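Local coordinates for D-aminoacyl-tRNA deacylase 1 (Homo sapiens, PDB 2OKV), which hydrolyses mischarged D-aminoacyl-tRNAs and glycyl-tRNA(Ala) as a homodimeric editing enzyme and may take part in DNA replication, at residues Lys2-Arg7 against Phe80-Val85. Sequence-based numbering, arbitrary orientation.
Sequences KAVVQR and FTLQCV
L82 reaches from a short 3-10 turn to the segment 2-7 of strand 2-8 and lays its two methyls against V4. The side chains meet at about a right angle. Methyl CD2 of L82 lies 3.7 Å from CG2 of V4, and CD1 of L82 is 4.1 Å from the same methyl. The V4 torsion explains which branch is used: CG1 stands anti to the backbone N (chi1 170°), while CG2 is beside that N and meets the leucine. CD1 of L82 also comes near the backbone, 3.9 Å from N of V4.

K2 runs past the backbone side of L82. Its CB is 4.4 Å from CB of L82. Its chain then bends at chi3 and chi4, and CE of K2 passes 3.3 Å from the carbonyl O of L82. NZ goes on to a long, weak ion pair with E146. The side-chain end of Q83 also comes close to K2.

Strand 2-8 lies between 26-32 and 141-146 in the mixed five-stranded sheet of the DTD fold. The segment 80-85 belongs to the loop that follows strand 73-78 of the same sheet. No hydrogen bond joins the two segments. Within the turn, N of Q83 hydrogen-bonds to O of F80 at 3.0 Å.

V4 and C28 form the magnesium site; the V4 side chain is no ligand, being a hydrocarbon, but lies close to the ion. In the second subunit, E144 packs on both K2 and V4, and O of T142 accepts a hydrogen bond from T81 OG1, which ties the turn to the dimer interface.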
ATOM      1  N   LYS B   2      10.951   0.794  -5.679  1.00 40.69           N
ATOM      2  CA  LYS B   2       9.601   0.262  -5.564  1.00 40.76           C
ATOM      3  C   LYS B   2       8.638   1.372  -5.201  1.00 40.49           C
ATOM      4  O   LYS B   2       9.018   2.335  -4.524  1.00 40.06           O
ATOM      5  CB  LYS B   2       9.524  -0.814  -4.477  1.00 41.28           C
ATOM      6  CG  LYS B   2      10.344  -2.067  -4.712  1.00 41.81           C
ATOM      7  CD  LYS B   2       9.805  -3.193  -3.830  1.00 44.94           C
ATOM      8  CE  LYS B   2      10.894  -4.117  -3.307  1.00 46.50           C
ATOM      9  NZ  LYS B   2      11.150  -5.336  -4.143  1.00 48.78           N
ATOM     10  N   ALA B   3       7.381   1.210  -5.603  1.00 40.20           N
ATOM     11  CA  ALA B   3       6.316   2.132  -5.223  1.00 39.88           C
ATOM     12  C   ALA B   3       5.019   1.365  -4.969  1.00 40.21           C
ATOM     13  O   ALA B   3       4.719   0.389  -5.667  1.00 39.75           O
ATOM     14  CB  ALA B   3       6.102   3.180  -6.328  1.00 40.64           C
ATOM     15  N   VAL B   4       4.279   1.787  -3.951  1.00 39.84           N
ATOM     16  CA  VAL B   4       2.898   1.335  -3.786  1.00 40.22           C
ATOM     17  C   VAL B   4       2.022   2.526  -4.101  1.00 40.82           C
ATOM     18  O   VAL B   4       2.168   3.591  -3.513  1.00 41.12           O
ATOM     19  CB  VAL B   4       2.604   0.748  -2.390  1.00 40.16           C
ATOM     20  CG1 VAL B   4       1.072   0.523  -2.203  1.00 39.36           C
ATOM     21  CG2 VAL B   4       3.369  -0.569  -2.203  1.00 38.37           C
ATOM     22  N   VAL B   5       1.124   2.331  -5.057  1.00 41.19           N
ATOM     23  CA  VAL B   5       0.270   3.389  -5.559  1.00 41.37           C
ATOM     24  C   VAL B   5      -1.167   3.064  -5.174  1.00 41.32           C
ATOM     25  O   VAL B   5      -1.683   1.968  -5.466  1.00 40.94           O
ATOM     26  CB  VAL B   5       0.399   3.510  -7.098  1.00 41.66           C
ATOM     27  CG1 VAL B   5      -0.564   4.536  -7.630  1.00 42.84           C
ATOM     28  CG2 VAL B   5       1.840   3.879  -7.502  1.00 41.07           C
ATOM     29  N   GLN B   6      -1.812   3.993  -4.482  1.00 41.30           N
ATOM     30  CA  GLN B   6      -3.207   3.788  -4.089  1.00 41.20           C
ATOM     31  C   GLN B   6      -4.072   4.876  -4.704  1.00 41.29           C
ATOM     32  O   GLN B   6      -3.752   6.055  -4.587  1.00 42.09           O
ATOM     33  CB  GLN B   6      -3.349   3.799  -2.560  1.00 40.75           C
ATOM     34  CG  GLN B   6      -2.669   2.600  -1.883  1.00 38.50           C
ATOM     35  CD  GLN B   6      -2.744   2.646  -0.364  1.00 41.72           C
ATOM     36  OE1 GLN B   6      -3.773   2.300   0.234  1.00 40.31           O
ATOM     37  NE2 GLN B   6      -1.619   3.019   0.280  1.00 37.24           N
ATOM     38  N   ARG B   7      -5.164   4.483  -5.349  1.00 41.09           N
ATOM     39  CA  ARG B   7      -6.088   5.456  -5.923  1.00 41.01           C
ATOM     40  C   ARG B   7      -6.898   6.031  -4.778  1.00 40.98           C
ATOM     41  O   ARG B   7      -7.445   5.285  -3.978  1.00 40.59           O
ATOM     42  CB  ARG B   7      -7.021   4.798  -6.945  1.00 41.17           C
ATOM     43  CG  ARG B   7      -8.041   5.762  -7.559  1.00 41.27           C
ATOM     44  CD  ARG B   7      -8.904   5.111  -8.626  1.00 41.16           C
ATOM     45  NE  ARG B   7      -9.916   4.231  -8.042  1.00 42.13           N
ATOM     46  CZ  ARG B   7     -10.812   3.544  -8.740  1.00 43.09           C
ATOM     47  NH1 ARG B   7     -10.814   3.600 -10.070  1.00 43.05           N
ATOM     48  NH2 ARG B   7     -11.699   2.779  -8.103  1.00 41.66           N
ATOM     49  N   PHE B  80      10.919   4.064   2.967  1.00 42.24           N
ATOM     50  CA  PHE B  80      12.037   3.119   2.881  1.00 42.55           C
ATOM     51  C   PHE B  80      11.673   1.677   3.247  1.00 41.90           C
ATOM     52  O   PHE B  80      12.413   0.764   2.900  1.00 42.46           O
ATOM     53  CB  PHE B  80      13.233   3.597   3.736  1.00 42.71           C
ATOM     54  CG  PHE B  80      13.027   3.439   5.229  1.00 43.70           C
ATOM     55  CD1 PHE B  80      13.341   2.240   5.871  1.00 43.96           C
ATOM     56  CD2 PHE B  80      12.517   4.490   5.991  1.00 43.95           C
ATOM     57  CE1 PHE B  80      13.146   2.082   7.241  1.00 44.86           C
ATOM     58  CE2 PHE B  80      12.319   4.347   7.362  1.00 45.30           C
ATOM     59  CZ  PHE B  80      12.635   3.140   7.995  1.00 45.16           C
ATOM     60  N   THR B  81      10.550   1.466   3.944  1.00 41.59           N
ATOM     61  CA  THR B  81      10.157   0.105   4.391  1.00 41.12           C
ATOM     62  C   THR B  81       9.834  -0.851   3.246  1.00 41.95           C
ATOM     63  O   THR B  81       9.874  -2.084   3.415  1.00 41.72           O
ATOM     64  CB  THR B  81       8.968   0.114   5.398  1.00 40.64           C
ATOM     65  OG1 THR B  81       7.844   0.776   4.821  1.00 39.49           O
ATOM     66  CG2 THR B  81       9.352   0.840   6.687  1.00 40.32           C
ATOM     67  N   LEU B  82       9.494  -0.289   2.091  1.00 42.49           N
ATOM     68  CA  LEU B  82       9.247  -1.094   0.900  1.00 44.69           C
ATOM     69  C   LEU B  82      10.506  -1.816   0.404  1.00 46.36           C
ATOM     70  O   LEU B  82      10.407  -2.821  -0.296  1.00 47.09           O
ATOM     71  CB  LEU B  82       8.640  -0.239  -0.210  1.00 44.31           C
ATOM     72  CG  LEU B  82       7.268   0.360   0.070  1.00 43.43           C
ATOM     73  CD1 LEU B  82       6.908   1.272  -1.067  1.00 44.56           C
ATOM     74  CD2 LEU B  82       6.226  -0.733   0.218  1.00 43.22           C
ATOM     75  N   GLN B  83      11.679  -1.310   0.791  1.00 48.25           N
ATOM     76  CA  GLN B  83      12.969  -1.960   0.507  1.00 50.15           C
ATOM     77  C   GLN B  83      13.377  -2.918   1.636  1.00 51.66           C
ATOM     78  O   GLN B  83      14.498  -2.867   2.146  1.00 52.14           O
ATOM     79  CB  GLN B  83      14.056  -0.901   0.273  1.00 49.88           C
ATOM     80  CG  GLN B  83      13.840  -0.038  -0.973  1.00 49.36           C
ATOM     81  CD  GLN B  83      13.894  -0.848  -2.267  1.00 50.44           C
ATOM     82  OE1 GLN B  83      13.223  -0.521  -3.244  1.00 51.89           O
ATOM     83  NE2 GLN B  83      14.701  -1.899  -2.277  1.00 48.43           N
ATOM     84  N   CYS B  84      12.454  -3.795   2.010  1.00 53.55           N
ATOM     85  CA  CYS B  84      12.625  -4.683   3.149  1.00 54.58           C
ATOM     86  C   CYS B  84      12.961  -6.108   2.710  1.00 55.20           C
ATOM     87  O   CYS B  84      12.392  -6.619   1.737  1.00 55.47           O
ATOM     88  CB  CYS B  84      11.343  -4.680   3.992  1.00 54.62           C
ATOM     89  SG  CYS B  84      11.095  -6.121   5.045  1.00 55.93           S
ATOM     90  N   VAL B  85      13.883  -6.739   3.435  1.00 55.67           N
ATOM     91  CA  VAL B  85      14.162  -8.160   3.266  1.00 56.23           C
ATOM     92  C   VAL B  85      13.636  -8.932   4.485  1.00 56.77           C
ATOM     93  O   VAL B  85      13.891  -8.550   5.633  1.00 56.68           O
ATOM     94  CB  VAL B  85      15.673  -8.449   2.978  1.00 56.21           C
ATOM     95  CG1 VAL B  85      16.581  -7.755   3.984  1.00 56.33           C
ATOM     96  CG2 VAL B  85      15.951  -9.951   2.945  1.00 56.22           C
TER